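Local coordinates for uncharacterized protein (Legionella longbeachae NSW150, PDB 4JZA) that probably acts as a phosphoinositide phosphatase that removes the 3-phosphate from phosphatidylinositol 3-phosphate, altering host lipids during Legionella infection, at residues Arg372-Ile378 / His545-Val551; Leu411-Gln415 / Glu535-Ile539; Leu161-Glu165 / Ser602-His608. All blocks are in the same frame, centred on the assembly; numbering follows the deposited sequence.

Interaction 1: Arg372-Ile378 / His545-Val551; sequences RYRSSHI and HSYGSCV
Y373 and Y547 pair as neighbours on two parallel strands. The backbone bonds come first. Y373 N donates to S546 O (2.9 Å), and Y373 O accepts G548 N (3.2 Å). Past the strands, H377 N still reaches V551 O (3.2 Å), coming from above that carbonyl's plane.

Waters add bridges. One donates to both Y373 O and S546 OG; S546 OG also bonds Q536. The other takes I378 N (3.0 Å) and joins Y547 OH to S549 OG. S375 OG is modelled so near Y547 OH that the details of that bond are doubtful.

Y373 and Y547 lie on the same face of the sheet. The Y373 ring meets the H545 ring obliquely, planes at 41°, with CD1 of Y373 3.3 Å from CE1 of H545. In Y547, CG swings beside the carbonyl carbon (chi1 171°), and CD1 comes near Y373 O (3.4 Å). I378 CG2 packs near the Y547 hydroxyl.

R374 forms a salt bridge with D164 and also bonds G553, while S376 bonds S552. The loop that starts at C550 has the spacing of the CX5R signature. This strand-loop-helix unit is consistent with the P-loop of cysteine-dependent phosphatases.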
# COMPACT_ATOMS: atom_id res chain seq x y z
N ARG A 372 0.71 23.94 9.60
CA ARG A 372 -0.58 23.35 9.29
C ARG A 372 -0.31 21.86 9.12
O ARG A 372 0.56 21.46 8.34
CB ARG A 372 -1.20 23.97 8.03
CG ARG A 372 -1.61 25.44 8.23
CD ARG A 372 -0.97 26.37 7.22
NE ARG A 372 -1.50 26.12 5.90
CZ ARG A 372 -0.89 26.43 4.76
NH1 ARG A 372 0.30 27.01 4.74
NH2 ARG A 372 -1.49 26.15 3.61
N TYR A 373 -1.04 21.05 9.86
CA TYR A 373 -0.76 19.63 9.96
C TYR A 373 -1.61 18.76 9.04
O TYR A 373 -2.79 19.00 8.85
CB TYR A 373 -0.88 19.17 11.41
CG TYR A 373 0.05 19.92 12.34
CD1 TYR A 373 -0.28 21.18 12.82
CD2 TYR A 373 1.26 19.38 12.73
CE1 TYR A 373 0.57 21.87 13.65
CE2 TYR A 373 2.11 20.07 13.56
CZ TYR A 373 1.75 21.31 14.02
OH TYR A 373 2.59 22.01 14.85
N ARG A 374 -0.97 17.77 8.43
CA ARG A 374 -1.59 16.92 7.44
C ARG A 374 -1.33 15.46 7.74
O ARG A 374 -0.31 15.11 8.29
CB ARG A 374 -1.03 17.25 6.06
CG ARG A 374 0.48 17.35 6.05
CD ARG A 374 1.01 17.83 4.72
NE ARG A 374 0.32 17.20 3.62
CZ ARG A 374 0.69 17.30 2.35
NH1 ARG A 374 1.76 18.00 2.04
NH2 ARG A 374 0.00 16.70 1.41
N SER A 375 -2.28 14.61 7.39
CA SER A 375 -2.14 13.17 7.54
C SER A 375 -3.13 12.45 6.63
O SER A 375 -3.99 13.07 6.04
CB SER A 375 -2.33 12.74 8.99
OG SER A 375 -3.68 12.46 9.28
N SER A 376 -2.99 11.14 6.52
CA SER A 376 -4.02 10.31 5.94
C SER A 376 -5.20 10.29 6.89
O SER A 376 -5.05 10.48 8.08
CB SER A 376 -3.50 8.90 5.71
OG SER A 376 -2.47 8.88 4.76
N HIS A 377 -6.39 10.07 6.35
CA HIS A 377 -7.60 10.14 7.13
C HIS A 377 -7.39 9.39 8.43
O HIS A 377 -6.75 8.41 8.42
CB HIS A 377 -8.78 9.52 6.35
CG HIS A 377 -10.12 10.00 6.83
ND1 HIS A 377 -10.81 9.36 7.83
CD2 HIS A 377 -10.84 11.09 6.51
CE1 HIS A 377 -11.93 10.02 8.07
NE2 HIS A 377 -11.97 11.07 7.27
N ILE A 378 -7.91 9.86 9.54
CA ILE A 378 -7.67 9.21 10.86
C ILE A 378 -8.23 7.79 10.95
O ILE A 378 -7.76 6.97 11.73
CB ILE A 378 -8.27 10.04 12.04
CG1 ILE A 378 -9.73 10.42 11.78
CG2 ILE A 378 -7.48 11.32 12.27
CD1 ILE A 378 -10.48 10.75 13.05
N HIS A 545 -5.57 25.35 16.12
CA HIS A 545 -4.80 24.26 15.55
C HIS A 545 -5.38 23.85 14.20
O HIS A 545 -6.55 23.47 14.10
CB HIS A 545 -4.84 23.08 16.50
CG HIS A 545 -4.09 21.88 16.01
ND1 HIS A 545 -2.76 21.90 15.71
CD2 HIS A 545 -4.48 20.63 15.79
CE1 HIS A 545 -2.37 20.70 15.32
NE2 HIS A 545 -3.39 19.90 15.39
N SER A 546 -4.55 23.92 13.17
CA SER A 546 -4.93 23.61 11.78
C SER A 546 -4.59 22.17 11.40
O SER A 546 -3.44 21.82 11.31
CB SER A 546 -4.23 24.57 10.82
OG SER A 546 -4.31 24.08 9.52
N TYR A 547 -5.60 21.34 11.24
CA TYR A 547 -5.41 19.96 10.80
C TYR A 547 -6.44 19.62 9.73
O TYR A 547 -7.61 20.06 9.79
CB TYR A 547 -5.51 18.92 11.96
CG TYR A 547 -5.54 17.49 11.44
CD1 TYR A 547 -4.36 16.85 10.97
CD2 TYR A 547 -6.73 16.81 11.32
CE1 TYR A 547 -4.38 15.55 10.45
CE2 TYR A 547 -6.77 15.53 10.80
CZ TYR A 547 -5.59 14.90 10.36
OH TYR A 547 -5.67 13.63 9.80
N GLY A 548 -6.00 18.80 8.78
CA GLY A 548 -6.93 18.25 7.79
C GLY A 548 -6.37 17.06 7.06
O GLY A 548 -5.19 16.73 7.18
N SER A 549 -7.26 16.36 6.35
CA SER A 549 -6.87 15.26 5.51
C SER A 549 -7.85 15.11 4.37
O SER A 549 -8.98 15.58 4.45
CB SER A 549 -6.87 13.99 6.30
OG SER A 549 -8.19 13.65 6.63
N CYS A 550 -7.39 14.46 3.31
CA CYS A 550 -8.25 13.81 2.36
C CYS A 550 -8.08 12.33 2.68
O CYS A 550 -7.59 12.02 3.73
CB CYS A 550 -7.79 14.13 0.96
SG CYS A 550 -6.05 13.81 0.62
N VAL A 551 -8.50 11.40 1.83
CA VAL A 551 -8.41 9.99 2.21
C VAL A 551 -6.94 9.58 2.43
O VAL A 551 -6.62 8.88 3.38
CB VAL A 551 -9.06 9.05 1.15
CG1 VAL A 551 -8.78 7.59 1.47
CG2 VAL A 551 -10.57 9.26 1.07
O HOH W 1 -4.36 21.61 8.11
O HOH W 2 -8.26 12.86 9.17

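Interaction 2: Leu411-Gln415 / Glu535-Ile539; sequences LAILQ and EQLII
The side-chain amide of Q415 is held at both ends by two successive helix residues. Its NE2 donates to E535 OE1 (2.8 Å) in a nearly straight bond, 174° at the hydrogen. The carboxylate oxygen is met on its anti side, with the donor tilted out of the carboxylate plane. Q415 OE1 in turn accepts Q536 NE2 (2.8 Å). That donor stands above the carbonyl plane, and the two amide planes are nearly perpendicular. The Q415 chain is extended, with CG anti to the backbone N (chi1 -164°), and this carries the amide across to the helix. Q536 instead bends at chi2, which brings its NE2 back toward Q415 OE1.

Beside this polar pair the contact is aliphatic. I413 CG2 lies against I539 CG1 (3.8 Å), and I413 CD1 sits near E535 CB (4.2 Å). L411 CD1 touches I539 CD1 (4.0 Å), the two side chains crossing at about a right angle.

A second shell of S532 O for Q415 NE2, H466 and Y508 for the E535 carboxylate and S546 for Q536 OE1 would keep the buried amides from flipping.

Helix segment 535-539 runs nearly antiparallel to strand 412-415 (165°), as in alpha/beta folds. Helix 524-542 leads directly into strand 545-549, the neighbour of 412-416 in the sheet, and helices 482-492, 501-513 and 556-574 pack around it.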
# COMPACT_ATOMS: atom_id res chain seq x y z
N LEU A 411 -8.93 26.51 19.97
CA LEU A 411 -9.73 25.98 18.88
C LEU A 411 -8.94 25.04 18.00
O LEU A 411 -7.71 25.21 17.81
CB LEU A 411 -10.20 27.09 17.99
CG LEU A 411 -11.58 27.65 18.21
CD1 LEU A 411 -11.91 28.40 16.92
CD2 LEU A 411 -12.60 26.54 18.50
N ALA A 412 -9.66 24.08 17.44
CA ALA A 412 -9.01 23.03 16.67
C ALA A 412 -9.94 22.57 15.61
O ALA A 412 -11.09 22.22 15.92
CB ALA A 412 -8.66 21.88 17.56
N ILE A 413 -9.45 22.50 14.38
CA ILE A 413 -10.29 22.02 13.29
C ILE A 413 -9.82 20.67 12.79
O ILE A 413 -8.61 20.39 12.76
CB ILE A 413 -10.34 23.02 12.15
CG1 ILE A 413 -11.42 22.62 11.16
CG2 ILE A 413 -8.98 23.19 11.48
CD1 ILE A 413 -11.87 23.77 10.30
N LEU A 414 -10.79 19.82 12.46
CA LEU A 414 -10.55 18.57 11.70
C LEU A 414 -11.23 18.70 10.35
O LEU A 414 -12.41 18.41 10.19
CB LEU A 414 -11.12 17.37 12.44
CG LEU A 414 -10.63 15.96 12.13
CD1 LEU A 414 -11.30 14.91 13.01
CD2 LEU A 414 -10.85 15.65 10.67
N GLN A 415 -10.47 19.18 9.38
CA GLN A 415 -11.03 19.45 8.07
C GLN A 415 -10.76 18.29 7.13
O GLN A 415 -9.63 18.01 6.79
CB GLN A 415 -10.41 20.72 7.50
CG GLN A 415 -11.18 21.32 6.34
CD GLN A 415 -10.39 22.38 5.63
OE1 GLN A 415 -9.27 22.14 5.18
NE2 GLN A 415 -10.96 23.56 5.51
N GLU A 535 -11.85 28.49 5.94
CA GLU A 535 -11.85 27.77 7.19
C GLU A 535 -10.47 27.71 7.79
O GLU A 535 -10.32 27.92 8.99
CB GLU A 535 -12.37 26.37 7.01
CG GLU A 535 -13.83 26.34 6.66
CD GLU A 535 -14.37 24.94 6.34
OE1 GLU A 535 -13.63 23.90 6.43
OE2 GLU A 535 -15.56 24.89 5.97
N GLN A 536 -9.44 27.42 6.98
CA GLN A 536 -8.09 27.29 7.52
C GLN A 536 -7.58 28.65 7.89
O GLN A 536 -6.86 28.79 8.87
CB GLN A 536 -7.09 26.69 6.55
CG GLN A 536 -7.38 25.27 6.16
CD GLN A 536 -6.94 24.28 7.16
OE1 GLN A 536 -6.27 24.64 8.13
NE2 GLN A 536 -7.31 23.01 6.95
N LEU A 537 -7.91 29.64 7.09
CA LEU A 537 -7.41 30.99 7.35
C LEU A 537 -8.08 31.54 8.61
O LEU A 537 -7.44 32.21 9.41
CB LEU A 537 -7.64 31.89 6.16
CG LEU A 537 -6.67 31.64 4.98
CD1 LEU A 537 -7.18 32.44 3.79
CD2 LEU A 537 -5.18 31.96 5.21
N ILE A 538 -9.35 31.22 8.81
CA ILE A 538 -10.04 31.59 10.01
C ILE A 538 -9.35 31.01 11.23
O ILE A 538 -8.97 31.74 12.14
CB ILE A 538 -11.52 31.20 9.95
CG1 ILE A 538 -12.24 32.13 8.96
CG2 ILE A 538 -12.20 31.33 11.30
CD1 ILE A 538 -13.53 31.55 8.39
N ILE A 539 -9.18 29.69 11.26
CA ILE A 539 -8.49 29.04 12.36
C ILE A 539 -7.11 29.64 12.57
O ILE A 539 -6.72 29.93 13.70
CB ILE A 539 -8.38 27.51 12.14
CG1 ILE A 539 -9.77 26.87 12.16
CG2 ILE A 539 -7.57 26.83 13.24
CD1 ILE A 539 -10.61 27.13 13.40

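Interaction 3: Leu161-Glu165 / Ser602-His608; sequences LQVDE and SRHQHEH
Helix 604-612 packs on strand 159-166 of the central mixed sheet, and H604 rests on Q162 and D164. The imidazole is met in two ways. Q162 CB lies over the centre of one ring face, 3.8 Å from the centroid, a CH-pi contact. D164 OD1 sits at the ring edge and accepts H604 NE2 (2.6 Å). The exact place of OD1 is less sure, but the bond is a His-carboxylate pair. The first torsion of H604 (chi1 171°) turns its CG away from the backbone N, which sends the ring across to the strand. The other ring nitrogen, ND1, bonds T147 of strand 144-150, so hydrogen bonds at both nitrogens fix the rotation of the ring.

The Q162 side chain slides past H604 in the opposite direction. Its NE2 donates to S602 OG (2.9 Å), a bent bond. Its OE1 accepts a hydrogen bond from a water (2.7 Å), and that water accepts Q605 NE2 (2.9 Å).

This is helix-on-sheet packing in an alpha/beta fold. Strand 161-165 and helix segment 604-608 run nearly parallel, 16° apart. The helix starts after a kink at R603, where helix 587-602 ends. R603 takes positive phi at the N-cap position, and S602 OG accepts a weak bond from H604 N. S602 OG also bonds L599 O.

One turn after H604, H608 turns a ring face to D164. D164 CB approaches H608 CD2 (3.6 Å), and D164 OD2 stands above the ring toward its rim. R374 holds OD2 while H604 meets OD1, and the same arginine also bonds Q605 OE1.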
# COMPACT_ATOMS: atom_id res chain seq x y z
N LEU A 161 9.24 29.83 0.35
CA LEU A 161 9.55 28.46 0.71
C LEU A 161 8.29 27.72 1.09
O LEU A 161 7.57 28.13 1.98
CB LEU A 161 10.51 28.43 1.89
CG LEU A 161 12.00 28.24 1.60
CD1 LEU A 161 12.43 29.06 0.41
CD2 LEU A 161 12.82 28.63 2.82
N GLN A 162 8.05 26.60 0.43
CA GLN A 162 7.04 25.65 0.86
C GLN A 162 7.78 24.60 1.66
O GLN A 162 8.81 24.09 1.21
CB GLN A 162 6.35 25.02 -0.31
CG GLN A 162 5.78 25.99 -1.32
CD GLN A 162 5.23 25.21 -2.46
OE1 GLN A 162 4.50 24.35 -2.22
NE2 GLN A 162 5.51 25.47 -3.62
N VAL A 163 7.27 24.30 2.84
CA VAL A 163 7.94 23.42 3.77
C VAL A 163 7.05 22.29 4.29
O VAL A 163 5.93 22.55 4.77
CB VAL A 163 8.39 24.24 4.97
CG1 VAL A 163 9.03 23.36 6.04
CG2 VAL A 163 9.39 25.26 4.51
N ASP A 164 7.51 21.05 4.22
CA ASP A 164 6.76 19.93 4.88
C ASP A 164 7.67 19.11 5.75
O ASP A 164 8.59 18.46 5.26
CB ASP A 164 6.04 19.00 3.89
CG ASP A 164 4.74 19.60 3.36
OD1 ASP A 164 4.79 20.46 2.47
OD2 ASP A 164 3.66 19.20 3.82
N GLU A 165 7.45 19.20 7.05
CA GLU A 165 8.30 18.54 8.02
C GLU A 165 7.57 17.27 8.41
O GLU A 165 6.43 17.30 8.82
CB GLU A 165 8.60 19.50 9.22
CG GLU A 165 9.71 20.54 8.90
CD GLU A 165 9.79 21.82 9.76
OE1 GLU A 165 8.76 22.41 10.15
OE2 GLU A 165 10.92 22.28 9.99
N SER A 602 5.73 24.08 -9.07
CA SER A 602 6.96 23.87 -8.33
C SER A 602 7.10 22.38 -8.07
O SER A 602 8.23 21.83 -7.95
CB SER A 602 6.96 24.63 -7.01
OG SER A 602 5.95 24.15 -6.14
N ARG A 603 5.92 21.75 -7.97
CA ARG A 603 5.80 20.31 -7.79
C ARG A 603 6.19 19.92 -6.39
O ARG A 603 6.45 18.76 -6.13
CB ARG A 603 6.66 19.51 -8.77
CG ARG A 603 6.29 19.71 -10.23
CD ARG A 603 6.75 18.55 -11.09
NE ARG A 603 5.57 18.16 -11.82
CZ ARG A 603 5.03 16.95 -11.83
NH1 ARG A 603 5.60 15.91 -11.23
NH2 ARG A 603 3.91 16.80 -12.47
N HIS A 604 6.24 20.88 -5.49
CA HIS A 604 6.52 20.53 -4.14
C HIS A 604 5.54 19.46 -3.59
O HIS A 604 5.96 18.46 -3.04
CB HIS A 604 6.44 21.77 -3.30
CG HIS A 604 6.50 21.49 -1.83
ND1 HIS A 604 7.69 21.30 -1.17
CD2 HIS A 604 5.52 21.40 -0.90
CE1 HIS A 604 7.45 21.02 0.10
NE2 HIS A 604 6.14 21.09 0.29
N GLN A 605 4.24 19.67 -3.72
CA GLN A 605 3.28 18.69 -3.23
C GLN A 605 3.38 17.37 -3.97
O GLN A 605 3.09 16.32 -3.41
CB GLN A 605 1.84 19.20 -3.41
CG GLN A 605 1.49 20.40 -2.54
CD GLN A 605 1.64 20.12 -1.06
OE1 GLN A 605 1.64 18.98 -0.64
NE2 GLN A 605 1.75 21.16 -0.26
N HIS A 606 3.76 17.41 -5.23
CA HIS A 606 3.83 16.20 -6.02
C HIS A 606 4.90 15.31 -5.42
O HIS A 606 4.72 14.07 -5.31
CB HIS A 606 4.19 16.47 -7.48
CG HIS A 606 3.17 17.27 -8.25
ND1 HIS A 606 2.69 18.49 -7.82
CD2 HIS A 606 2.65 17.08 -9.48
CE1 HIS A 606 1.87 18.98 -8.74
NE2 HIS A 606 1.85 18.15 -9.76
N GLU A 607 6.01 15.94 -5.05
CA GLU A 607 7.15 15.25 -4.45
C GLU A 607 6.82 14.67 -3.10
O GLU A 607 7.23 13.54 -2.76
CB GLU A 607 8.33 16.20 -4.34
CG GLU A 607 8.82 16.60 -5.70
CD GLU A 607 9.58 15.47 -6.39
OE1 GLU A 607 9.57 15.41 -7.67
OE2 GLU A 607 10.20 14.65 -5.63
N HIS A 608 6.07 15.43 -2.33
CA HIS A 608 5.64 14.97 -1.02
C HIS A 608 4.81 13.71 -1.17
O HIS A 608 5.13 12.71 -0.56
CB HIS A 608 4.86 16.06 -0.29
CG HIS A 608 4.67 15.80 1.15
ND1 HIS A 608 3.46 15.46 1.70
CD2 HIS A 608 5.56 15.82 2.18
CE1 HIS A 608 3.59 15.30 3.00
NE2 HIS A 608 4.86 15.51 3.32
O HOH W 3 2.12 23.97 -1.07

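In the fold
All three contacts are largely buried and involve the same mixed sheet. Interaction 1 joins two adjacent strands of it, mainly by backbone bonds and waters. Interactions 2 and 3 each lay a helix on a strand and rely on side chains. Interaction 2 combines an amide-carboxylate network with aliphatic packing. Interaction 3 centres on a histidine and has little aliphatic contact. Interaction 1 touches both others, interaction 2 partly through a serine and interaction 3 through an arginine. Interactions 2 and 3 do not touch, their nearest atoms being about 12 Å apart. Helix 556-574, which follows the C550 loop, contacts residues of all three.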